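Local atomic coordinates of NIF3-related protein (Bacillus cereus, PDB entry 2GX8), a protein that is of unknown function but, as a member of the NIF3 family, holds a two-zinc site and carries an additional domain that is probably regulatory. Residues Y42-M48 / T128-A133; N138-A142 / G268-I272; S26-N30 / K379-H383. All blocks are in the same frame, centred on the assembly; numbering follows the deposited sequence.

Contacts 1 and 2 are buried and adjoin each other, their centres about 13 Å apart: helices 128-132 and 137-145 follow one another, D131 O and N138 ND2 probably hydrogen-bond between them, and M48 packs on L269. Contact 1 sets a loop along one side of a zinc-bearing helix by apolar packing and a nearly straight hydrogen bond from M48 to T128, whereas contact 2 lays a helix on a strand through a buried amide, with a long, less certain ion pair on its partly exposed side. Contact 3 lies nearer the surface, its centre about 25 and 32 Å from theirs, and pairs two irregular segments mainly through backbone carbonyls. Along the chain it encloses both.

Contact 1. Residues Y42-M48 / T128-A133; sequences YPKHLAM and TNVDVA. With ZN (zinc ion), chain M.
M48 and T128 meet where the loop 42-48 packs along one side of the short helix 128-132, a helix that contributes D131 to the NIF3-family dimetal site. A hydrogen bond joins the loop's end to the helix: M48 N donates to T128 OG1 at 2.9 Å, and the N-H...O angle of 169° makes it nearly straight. A chi1 of 49° sets OG1 between the backbone N and the carbonyl carbon of T128, on the side where the loop passes. The same hydroxyl is hydrogen-bonded to D51, so two partners fix its position.

Van der Waals packing, partly against backbone oxygens, makes up most of the remaining contact. V130 CG2 lies over one face of the Y42 ring, displaced toward the rim, 4.1 Å from the centroid and 26° off the ring normal, which is a CH-pi contact. N129 O sits at the ring edge, in its plane, while A133 CB comes in obliquely, 3.4 Å from Y42 CD2. The far end of this ring is held by a hydrogen bond between Y42 OH and NE2 of Q370. Beside Y42, L46 extends a branch to the end of the helix, its CD1 3.7 Å from A133 CB. Close to it, V132 CG2 rests 3.5 Å from L46 O. L46 also touches Y157 and V132 touches T156, both of strand 150-168, and both reach L267 of strand 262-268. The CB of N129 fits against the loop backbone, 3.4 Å from P43 O.

Metal binding uses a side of the helix that the loop does not touch. Together with H92 and E360, D131 holds the zinc ion, its OD1 at 2.3 Å from the metal and its OD2 farther off at 2.8 Å.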
ATOM      1  N   TYR C  42       4.819  -1.969 -34.804  1.00 58.20           N
ATOM      2  CA  TYR C  42       4.839  -1.453 -33.446  1.00 57.84           C
ATOM      3  C   TYR C  42       4.045  -2.350 -32.511  1.00 57.21           C
ATOM      4  O   TYR C  42       2.943  -1.971 -32.097  1.00 57.36           O
ATOM      5  CB  TYR C  42       4.272  -0.018 -33.430  1.00 58.29           C
ATOM      6  CG  TYR C  42       5.098   0.940 -34.262  1.00 58.66           C
ATOM      7  CD1 TYR C  42       4.746   1.259 -35.581  1.00 56.69           C
ATOM      8  CD2 TYR C  42       6.251   1.500 -33.740  1.00 58.04           C
ATOM      9  CE1 TYR C  42       5.530   2.110 -36.345  1.00 55.60           C
ATOM     10  CE2 TYR C  42       7.036   2.345 -34.480  1.00 59.80           C
ATOM     11  CZ  TYR C  42       6.678   2.656 -35.775  1.00 60.83           C
ATOM     12  OH  TYR C  42       7.508   3.510 -36.481  1.00 62.85           O
ATOM     13  N   PRO C  43       4.590  -3.543 -32.180  1.00 56.27           N
ATOM     14  CA  PRO C  43       3.869  -4.477 -31.304  1.00 56.37           C
ATOM     15  C   PRO C  43       3.577  -3.963 -29.889  1.00 56.88           C
ATOM     16  O   PRO C  43       4.370  -3.204 -29.332  1.00 57.00           O
ATOM     17  CB  PRO C  43       4.779  -5.711 -31.266  1.00 55.65           C
ATOM     18  CG  PRO C  43       6.091  -5.248 -31.729  1.00 55.14           C
ATOM     19  CD  PRO C  43       5.877  -4.100 -32.635  1.00 55.44           C
ATOM     20  N   LYS C  44       2.443  -4.397 -29.327  1.00 57.27           N
ATOM     21  CA  LYS C  44       1.976  -3.980 -27.990  1.00 58.04           C
ATOM     22  C   LYS C  44       2.828  -4.451 -26.800  1.00 58.01           C
ATOM     23  O   LYS C  44       2.739  -3.877 -25.721  1.00 58.05           O
ATOM     24  CB  LYS C  44       0.507  -4.384 -27.781  1.00 58.25           C
ATOM     25  CG  LYS C  44      -0.512  -3.568 -28.576  1.00 58.84           C
ATOM     26  CD  LYS C  44      -1.901  -4.201 -28.465  1.00 60.35           C
ATOM     27  CE  LYS C  44      -2.966  -3.312 -29.081  1.00 66.36           C
ATOM     28  NZ  LYS C  44      -4.283  -4.017 -29.318  1.00 68.23           N
ATOM     29  N   HIS C  45       3.642  -5.489 -26.985  1.00 58.32           N
ATOM     30  CA  HIS C  45       4.535  -5.952 -25.919  1.00 59.00           C
ATOM     31  C   HIS C  45       5.725  -4.996 -25.703  1.00 59.48           C
ATOM     32  O   HIS C  45       6.408  -5.060 -24.678  1.00 58.92           O
ATOM     33  CB  HIS C  45       5.008  -7.388 -26.163  1.00 58.75           C
ATOM     34  CG  HIS C  45       5.667  -7.606 -27.491  1.00 59.83           C
ATOM     35  ND1 HIS C  45       6.995  -7.313 -27.725  1.00 62.09           N
ATOM     36  CD2 HIS C  45       5.195  -8.138 -28.644  1.00 60.92           C
ATOM     37  CE1 HIS C  45       7.306  -7.633 -28.970  1.00 61.13           C
ATOM     38  NE2 HIS C  45       6.231  -8.140 -29.548  1.00 61.85           N
ATOM     39  N   LEU C  46       5.953  -4.108 -26.670  1.00 60.50           N
ATOM     40  CA  LEU C  46       7.009  -3.097 -26.586  1.00 62.24           C
ATOM     41  C   LEU C  46       6.632  -1.947 -25.643  1.00 63.87           C
ATOM     42  O   LEU C  46       7.518  -1.286 -25.067  1.00 64.40           O
ATOM     43  CB  LEU C  46       7.348  -2.533 -27.972  1.00 61.48           C
ATOM     44  CG  LEU C  46       7.932  -3.511 -28.981  1.00 59.99           C
ATOM     45  CD1 LEU C  46       8.368  -2.775 -30.208  1.00 57.76           C
ATOM     46  CD2 LEU C  46       9.095  -4.217 -28.368  1.00 57.49           C
ATOM     47  N   ALA C  47       5.321  -1.708 -25.514  1.00 65.54           N
ATOM     48  CA  ALA C  47       4.761  -0.692 -24.614  1.00 67.07           C
ATOM     49  C   ALA C  47       5.220  -0.913 -23.165  1.00 68.05           C
ATOM     50  O   ALA C  47       5.405  -2.049 -22.718  1.00 68.13           O
ATOM     51  CB  ALA C  47       3.228  -0.678 -24.698  1.00 67.27           C
ATOM     52  N   MET C  48       5.403   0.176 -22.432  1.00 69.39           N
ATOM     53  CA  MET C  48       5.902   0.083 -21.068  1.00 70.87           C
ATOM     54  C   MET C  48       4.824  -0.128 -20.017  1.00 72.10           C
ATOM     55  O   MET C  48       3.638   0.132 -20.253  1.00 72.12           O
ATOM     56  CB  MET C  48       6.708   1.324 -20.723  1.00 70.83           C
ATOM     57  CG  MET C  48       7.872   1.559 -21.646  1.00 71.24           C
ATOM     58  SD  MET C  48       8.792   2.947 -21.022  1.00 70.85           S
ATOM     59  CE  MET C  48       9.406   2.275 -19.459  1.00 71.20           C
ATOM     60  N   THR C 128       4.054   4.329 -25.935  1.00 57.02           N
ATOM     61  CA  THR C 128       5.451   3.917 -25.754  1.00 57.11           C
ATOM     62  C   THR C 128       5.947   2.881 -26.742  1.00 56.52           C
ATOM     63  O   THR C 128       7.148   2.778 -26.970  1.00 56.57           O
ATOM     64  CB  THR C 128       5.800   3.493 -24.325  1.00 57.47           C
ATOM     65  OG1 THR C 128       4.814   2.567 -23.869  1.00 58.18           O
ATOM     66  CG2 THR C 128       5.865   4.720 -23.393  1.00 58.94           C
ATOM     67  N   ASN C 129       5.046   2.109 -27.322  1.00 55.64           N
ATOM     68  CA  ASN C 129       5.484   1.157 -28.349  1.00 56.50           C
ATOM     69  C   ASN C 129       6.125   1.845 -29.596  1.00 55.71           C
ATOM     70  O   ASN C 129       6.940   1.242 -30.277  1.00 55.94           O
ATOM     71  CB  ASN C 129       4.372   0.145 -28.722  1.00 56.71           C
ATOM     72  CG  ASN C 129       3.053   0.815 -29.175  1.00 58.42           C
ATOM     73  OD1 ASN C 129       2.447   0.393 -30.159  1.00 61.07           O
ATOM     74  ND2 ASN C 129       2.612   1.848 -28.458  1.00 58.15           N
ATOM     75  N   VAL C 130       5.763   3.100 -29.867  1.00 55.45           N
ATOM     76  CA  VAL C 130       6.318   3.874 -30.994  1.00 55.26           C
ATOM     77  C   VAL C 130       7.636   4.583 -30.559  1.00 55.69           C
ATOM     78  O   VAL C 130       8.475   4.945 -31.382  1.00 55.33           O
ATOM     79  CB  VAL C 130       5.247   4.846 -31.600  1.00 56.03           C
ATOM     80  CG1 VAL C 130       5.820   5.739 -32.694  1.00 54.66           C
ATOM     81  CG2 VAL C 130       4.079   4.050 -32.160  1.00 54.58           C
ATOM     82  N   ASP C 131       7.814   4.737 -29.247  1.00 55.84           N
ATOM     83  CA  ASP C 131       9.014   5.324 -28.668  1.00 56.21           C
ATOM     84  C   ASP C 131      10.153   4.311 -28.671  1.00 55.74           C
ATOM     85  O   ASP C 131      11.306   4.645 -28.953  1.00 55.25           O
ATOM     86  CB  ASP C 131       8.734   5.711 -27.214  1.00 56.97           C
ATOM     87  CG  ASP C 131       7.841   6.918 -27.090  1.00 59.66           C
ATOM     88  OD1 ASP C 131       8.337   8.025 -27.383  1.00 62.47           O
ATOM     89  OD2 ASP C 131       6.674   6.784 -26.645  1.00 59.43           O
ATOM     90  N   VAL C 132       9.781   3.071 -28.346  1.00 55.40           N
ATOM     91  CA  VAL C 132      10.683   1.919 -28.204  1.00 54.47           C
ATOM     92  C   VAL C 132      11.083   1.247 -29.519  1.00 54.21           C
ATOM     93  O   VAL C 132      12.230   0.866 -29.698  1.00 53.94           O
ATOM     94  CB  VAL C 132      10.003   0.836 -27.300  1.00 54.23           C
ATOM     95  CG1 VAL C 132      10.892  -0.393 -27.137  1.00 53.60           C
ATOM     96  CG2 VAL C 132       9.627   1.405 -25.935  1.00 52.60           C
ATOM     97  N   ALA C 133      10.134   1.105 -30.438  1.00 55.10           N
ATOM     98  CA  ALA C 133      10.376   0.376 -31.689  1.00 56.36           C
ATOM     99  C   ALA C 133      11.363   0.997 -32.672  1.00 57.49           C
ATOM    100  O   ALA C 133      11.433   2.224 -32.784  1.00 57.73           O
ATOM    101  CB  ALA C 133       9.057   0.100 -32.400  1.00 55.46           C
TER
HETATM  102 ZN    ZN M 375       6.637   9.528 -27.175  1.00 60.75          ZN

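Contact 2. Residues N138-A142 / G268-I272; sequences NDLLA and GLGKI
N138 lays its amide against the backbone of G270, and this is the tight part of the contact: N138 CG is 3.4 Å and N138 CB 3.7 Å from G270 CA. Nothing polar joins the two residues, because the nearest nitrogens, ND2 of N138 and the backbone N of G270, are both donors. The amide is instead held from two other directions, OD1 accepting from G314 N and ND2 donating to D131 O, so its rotation is set and both polar atoms are satisfied within the interior.

The elements are helix 137-145 and the beginning of strand 270-280, a helix packed on a sheet; the axes of the two short segments approach to 7.5 Å, with 38° between their N-to-C directions. Just before the strand the chain turns a corner at L269, and G270, with phi 67°, continues from that turn. Backbone bonds to L153 and V312 tie G270 and K271 to strands 150-168 and 306-313.

An intermediate zone follows, where K271 CB stands 4.2 Å from the buried A142 CB and a bend at chi2 (-69°) takes the lysine chain past N138 O, which is 3.5 Å from K271 CG. The partly exposed end is looser still. There K271 NZ and D139 OD1 form a long salt bridge at 3.5 Å; the position of OD1 is less certain, whereas OD2 of D139 is bonded to G135 N.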
ATOM      1  N   ASN C 138      12.329   7.977 -31.747  1.00 54.21           N
ATOM      2  CA  ASN C 138      13.722   8.228 -31.413  1.00 54.51           C
ATOM      3  C   ASN C 138      14.713   7.984 -32.545  1.00 54.76           C
ATOM      4  O   ASN C 138      15.751   8.630 -32.579  1.00 55.73           O
ATOM      5  CB  ASN C 138      14.081   7.525 -30.105  1.00 52.87           C
ATOM      6  CG  ASN C 138      13.353   8.134 -28.916  1.00 56.91           C
ATOM      7  OD1 ASN C 138      13.430   9.344 -28.674  1.00 57.38           O
ATOM      8  ND2 ASN C 138      12.628   7.305 -28.174  1.00 58.22           N
ATOM      9  N   ASP C 139      14.393   7.067 -33.460  1.00 55.33           N
ATOM     10  CA  ASP C 139      15.210   6.842 -34.659  1.00 56.11           C
ATOM     11  C   ASP C 139      15.003   7.996 -35.596  1.00 55.07           C
ATOM     12  O   ASP C 139      15.975   8.553 -36.137  1.00 55.28           O
ATOM     13  CB  ASP C 139      14.830   5.554 -35.355  1.00 57.74           C
ATOM     14  CG  ASP C 139      15.414   4.342 -34.668  1.00 64.95           C
ATOM     15  OD1 ASP C 139      16.585   4.445 -34.233  1.00 70.92           O
ATOM     16  OD2 ASP C 139      14.725   3.292 -34.579  1.00 72.43           O
ATOM     17  N   LEU C 140      13.728   8.356 -35.766  1.00 53.69           N
ATOM     18  CA  LEU C 140      13.322   9.508 -36.581  1.00 53.11           C
ATOM     19  C   LEU C 140      13.994  10.796 -36.113  1.00 52.25           C
ATOM     20  O   LEU C 140      14.370  11.625 -36.933  1.00 53.82           O
ATOM     21  CB  LEU C 140      11.794   9.671 -36.581  1.00 52.53           C
ATOM     22  CG  LEU C 140      11.024   8.577 -37.329  1.00 51.92           C
ATOM     23  CD1 LEU C 140       9.558   8.513 -36.922  1.00 49.47           C
ATOM     24  CD2 LEU C 140      11.175   8.748 -38.848  1.00 51.87           C
ATOM     25  N   LEU C 141      14.158  10.959 -34.805  1.00 51.23           N
ATOM     26  CA  LEU C 141      14.828  12.150 -34.274  1.00 51.03           C
ATOM     27  C   LEU C 141      16.345  12.064 -34.423  1.00 50.80           C
ATOM     28  O   LEU C 141      16.994  13.081 -34.636  1.00 51.20           O
ATOM     29  CB  LEU C 141      14.464  12.385 -32.802  1.00 50.02           C
ATOM     30  CG  LEU C 141      13.049  12.817 -32.440  1.00 51.58           C
ATOM     31  CD1 LEU C 141      12.848  12.590 -30.939  1.00 51.80           C
ATOM     32  CD2 LEU C 141      12.731  14.255 -32.841  1.00 48.07           C
ATOM     33  N   ALA C 142      16.918  10.869 -34.278  1.00 51.37           N
ATOM     34  CA  ALA C 142      18.364  10.691 -34.504  1.00 52.99           C
ATOM     35  C   ALA C 142      18.725  10.994 -35.946  1.00 53.58           C
ATOM     36  O   ALA C 142      19.692  11.698 -36.178  1.00 55.44           O
ATOM     37  CB  ALA C 142      18.814   9.298 -34.136  1.00 52.18           C
ATOM     38  N   GLY C 268      14.536  -0.024 -26.409  1.00 56.68           N
ATOM     39  CA  GLY C 268      14.318   0.905 -25.322  1.00 54.32           C
ATOM     40  C   GLY C 268      14.025   2.332 -25.718  1.00 53.92           C
ATOM     41  O   GLY C 268      13.704   2.633 -26.850  1.00 55.22           O
ATOM     42  N   LEU C 269      14.149   3.227 -24.760  1.00 54.51           N
ATOM     43  CA  LEU C 269      13.834   4.615 -24.996  1.00 55.16           C
ATOM     44  C   LEU C 269      15.044   5.416 -25.417  1.00 55.02           C
ATOM     45  O   LEU C 269      16.100   5.253 -24.842  1.00 57.23           O
ATOM     46  CB  LEU C 269      13.262   5.225 -23.722  1.00 53.21           C
ATOM     47  CG  LEU C 269      11.901   4.697 -23.296  1.00 55.03           C
ATOM     48  CD1 LEU C 269      11.606   5.242 -21.923  1.00 47.16           C
ATOM     49  CD2 LEU C 269      10.829   5.090 -24.326  1.00 51.07           C
ATOM     50  N   GLY C 270      14.870   6.286 -26.407  1.00 55.80           N
ATOM     51  CA  GLY C 270      15.937   7.168 -26.892  1.00 55.02           C
ATOM     52  C   GLY C 270      17.109   6.516 -27.579  1.00 55.76           C
ATOM     53  O   GLY C 270      17.323   5.306 -27.435  1.00 56.65           O
ATOM     54  N   LYS C 271      17.877   7.334 -28.315  1.00 55.41           N
ATOM     55  CA  LYS C 271      19.095   6.907 -29.044  1.00 54.51           C
ATOM     56  C   LYS C 271      20.328   7.704 -28.609  1.00 53.69           C
ATOM     57  O   LYS C 271      20.226   8.844 -28.186  1.00 53.74           O
ATOM     58  CB  LYS C 271      18.926   7.070 -30.570  1.00 53.91           C
ATOM     59  CG  LYS C 271      17.862   6.148 -31.183  1.00 53.85           C
ATOM     60  CD  LYS C 271      18.321   4.711 -31.141  1.00 58.26           C
ATOM     61  CE  LYS C 271      17.208   3.751 -31.542  1.00 62.94           C
ATOM     62  NZ  LYS C 271      17.691   2.342 -31.715  1.00 63.15           N
ATOM     63  N   ILE C 272      21.500   7.092 -28.667  1.00 53.88           N
ATOM     64  CA  ILE C 272      22.712   7.821 -28.375  1.00 53.47           C
ATOM     65  C   ILE C 272      23.648   7.514 -29.520  1.00 55.00           C
ATOM     66  O   ILE C 272      23.795   6.355 -29.884  1.00 56.32           O
ATOM     67  CB  ILE C 272      23.299   7.553 -26.946  1.00 54.93           C
ATOM     68  CG1 ILE C 272      24.447   8.547 -26.649  1.00 50.71           C
ATOM     69  CG2 ILE C 272      23.695   6.088 -26.729  1.00 51.70           C
ATOM     70  CD1 ILE C 272      24.979   8.491 -25.229  1.00 50.25           C
TER

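Contact 3. Residues S26-N30 / K379-H383; sequences SKIPN and KLNVH
A Schellman motif closes helix 362-377, and its C-prime residue K379, at positive phi, turns a carbonyl toward the beginning of the modelled chain. S26 OG donates to K379 O at 3.2 Å, reaching it from above the carbonyl plane, 36° out of it. The second polar link is shorter: N381 N gives its hydrogen to K27 O at 2.8 Å with a nearly straight 166° at the hydrogen. N381 is the centre of an inverse gamma turn, and K27 O also receives a CA-H...O contact from L380 CA at 3.6 Å, so one carbonyl engages two successive residues.

Side chains fill in around these bonds. K27 and L380 run side by side in the same direction, K27 CD 4.0 Å from L380 CD2, while the ammonium end of K27 continues to a salt bridge with E33. Both branch ends of L380 bear on the proline ring, CD1 and CD2 each lying 3.8 Å from P29 CB. On the other flank N381 CB points toward the N-terminal segment, 4.0 Å from S26 CB.

Helix 31-38 borders the apolar part, I34 touching P29 and V382 and L37 touching L380. N30 is its N-cap, OD1 accepting from E33 N, so the contact joins the start of that helix to the end of helix 362-377. Beyond V382 the chain enters strand 383-386, outermost within this chain of a mixed five-stranded sheet, where H383 pairs through its backbone with V67 of strand 66-70.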
ATOM      1  N   SER C  26      -8.216  -3.906 -56.110  1.00 88.11           N
ATOM      2  CA  SER C  26      -7.983  -3.394 -54.727  1.00 87.55           C
ATOM      3  C   SER C  26      -9.205  -3.574 -53.827  1.00 86.61           C
ATOM      4  O   SER C  26     -10.350  -3.371 -54.250  1.00 87.14           O
ATOM      5  CB  SER C  26      -7.535  -1.921 -54.740  1.00 88.04           C
ATOM      6  OG  SER C  26      -6.181  -1.797 -55.164  1.00 89.26           O
ATOM      7  N   LYS C  27      -8.923  -3.964 -52.586  1.00 84.37           N
ATOM      8  CA  LYS C  27      -9.912  -4.187 -51.535  1.00 81.98           C
ATOM      9  C   LYS C  27      -9.911  -3.029 -50.509  1.00 80.72           C
ATOM     10  O   LYS C  27      -8.838  -2.517 -50.139  1.00 80.94           O
ATOM     11  CB  LYS C  27      -9.563  -5.500 -50.811  1.00 81.55           C
ATOM     12  CG  LYS C  27     -10.249  -5.716 -49.463  1.00 78.88           C
ATOM     13  CD  LYS C  27      -9.546  -6.798 -48.681  1.00 73.21           C
ATOM     14  CE  LYS C  27     -10.190  -7.002 -47.339  1.00 69.88           C
ATOM     15  NZ  LYS C  27      -9.509  -8.116 -46.639  1.00 65.48           N
ATOM     16  N   ILE C  28     -11.105  -2.617 -50.065  1.00 77.65           N
ATOM     17  CA  ILE C  28     -11.228  -1.619 -49.000  1.00 74.34           C
ATOM     18  C   ILE C  28     -11.217  -2.434 -47.710  1.00 71.85           C
ATOM     19  O   ILE C  28     -12.098  -3.272 -47.486  1.00 71.67           O
ATOM     20  CB  ILE C  28     -12.520  -0.777 -49.088  1.00 74.60           C
ATOM     21  CG1 ILE C  28     -12.618  -0.056 -50.437  1.00 74.79           C
ATOM     22  CG2 ILE C  28     -12.566   0.236 -47.962  1.00 73.66           C
ATOM     23  CD1 ILE C  28     -13.866   0.803 -50.587  1.00 74.45           C
ATOM     24  N   PRO C  29     -10.204  -2.206 -46.866  1.00 69.35           N
ATOM     25  CA  PRO C  29     -10.033  -2.965 -45.641  1.00 67.40           C
ATOM     26  C   PRO C  29     -10.858  -2.423 -44.505  1.00 65.29           C
ATOM     27  O   PRO C  29     -11.403  -1.328 -44.604  1.00 64.87           O
ATOM     28  CB  PRO C  29      -8.571  -2.711 -45.303  1.00 67.68           C
ATOM     29  CG  PRO C  29      -8.363  -1.322 -45.746  1.00 68.41           C
ATOM     30  CD  PRO C  29      -9.147  -1.192 -47.025  1.00 68.90           C
ATOM     31  N   ASN C  30     -10.947  -3.194 -43.430  1.00 63.06           N
ATOM     32  CA  ASN C  30     -11.617  -2.713 -42.251  1.00 61.30           C
ATOM     33  C   ASN C  30     -10.552  -2.193 -41.284  1.00 59.86           C
ATOM     34  O   ASN C  30      -9.359  -2.331 -41.548  1.00 59.51           O
ATOM     35  CB  ASN C  30     -12.563  -3.768 -41.652  1.00 61.54           C
ATOM     36  CG  ASN C  30     -11.841  -4.935 -41.019  1.00 61.51           C
ATOM     37  OD1 ASN C  30     -10.678  -4.849 -40.658  1.00 63.58           O
ATOM     38  ND2 ASN C  30     -12.554  -6.026 -40.842  1.00 60.30           N
ATOM     39  N   LYS C 379      -2.048  -4.539 -51.416  1.00 56.97           N
ATOM     40  CA  LYS C 379      -3.103  -4.162 -52.373  1.00 56.82           C
ATOM     41  C   LYS C 379      -4.302  -3.414 -51.806  1.00 56.03           C
ATOM     42  O   LYS C 379      -5.306  -3.258 -52.508  1.00 55.93           O
ATOM     43  CB  LYS C 379      -3.649  -5.404 -53.116  1.00 57.24           C
ATOM     44  CG  LYS C 379      -2.650  -6.424 -53.732  1.00 58.80           C
ATOM     45  CD  LYS C 379      -1.839  -5.948 -54.956  1.00 60.84           C
ATOM     46  CE  LYS C 379      -0.530  -5.224 -54.587  1.00 61.19           C
ATOM     47  NZ  LYS C 379       0.334  -4.943 -55.779  1.00 59.41           N
ATOM     48  N   LEU C 380      -4.199  -2.961 -50.556  1.00 54.62           N
ATOM     49  CA  LEU C 380      -5.293  -2.276 -49.856  1.00 53.25           C
ATOM     50  C   LEU C 380      -5.557  -0.873 -50.343  1.00 53.02           C
ATOM     51  O   LEU C 380      -4.637  -0.093 -50.588  1.00 53.50           O
ATOM     52  CB  LEU C 380      -5.057  -2.260 -48.347  1.00 52.37           C
ATOM     53  CG  LEU C 380      -5.132  -3.634 -47.699  1.00 51.19           C
ATOM     54  CD1 LEU C 380      -4.921  -3.527 -46.208  1.00 49.43           C
ATOM     55  CD2 LEU C 380      -6.480  -4.275 -48.012  1.00 48.17           C
ATOM     56  N   ASN C 381      -6.833  -0.554 -50.458  1.00 52.75           N
ATOM     57  CA  ASN C 381      -7.254   0.731 -50.962  1.00 53.13           C
ATOM     58  C   ASN C 381      -7.480   1.715 -49.808  1.00 53.00           C
ATOM     59  O   ASN C 381      -8.624   2.029 -49.459  1.00 53.06           O
ATOM     60  CB  ASN C 381      -8.513   0.544 -51.812  1.00 53.40           C
ATOM     61  CG  ASN C 381      -8.906   1.795 -52.568  1.00 54.98           C
ATOM     62  OD1 ASN C 381      -8.330   2.862 -52.372  1.00 56.51           O
ATOM     63  ND2 ASN C 381      -9.896   1.665 -53.449  1.00 56.91           N
ATOM     64  N   VAL C 382      -6.371   2.173 -49.219  1.00 52.58           N
ATOM     65  CA  VAL C 382      -6.393   3.133 -48.111  1.00 52.87           C
ATOM     66  C   VAL C 382      -5.356   4.219 -48.344  1.00 52.88           C
ATOM     67  O   VAL C 382      -4.227   3.938 -48.739  1.00 52.82           O
ATOM     68  CB  VAL C 382      -6.010   2.528 -46.724  1.00 52.84           C
ATOM     69  CG1 VAL C 382      -6.548   3.422 -45.621  1.00 51.31           C
ATOM     70  CG2 VAL C 382      -6.567   1.162 -46.516  1.00 52.48           C
ATOM     71  N   HIS C 383      -5.744   5.455 -48.062  1.00 53.73           N
ATOM     72  CA  HIS C 383      -4.863   6.598 -48.162  1.00 54.79           C
ATOM     73  C   HIS C 383      -4.510   6.979 -46.709  1.00 53.92           C
ATOM     74  O   HIS C 383      -5.396   7.231 -45.905  1.00 54.71           O
ATOM     75  CB  HIS C 383      -5.615   7.739 -48.854  1.00 55.50           C
ATOM     76  CG  HIS C 383      -4.743   8.871 -49.320  1.00 60.34           C
ATOM     77  ND1 HIS C 383      -3.787   9.468 -48.519  1.00 62.13           N
ATOM     78  CD2 HIS C 383      -4.738   9.565 -50.486  1.00 64.20           C
ATOM     79  CE1 HIS C 383      -3.205  10.452 -49.182  1.00 62.90           C
ATOM     80  NE2 HIS C 383      -3.771  10.540 -50.375  1.00 66.53           N
TER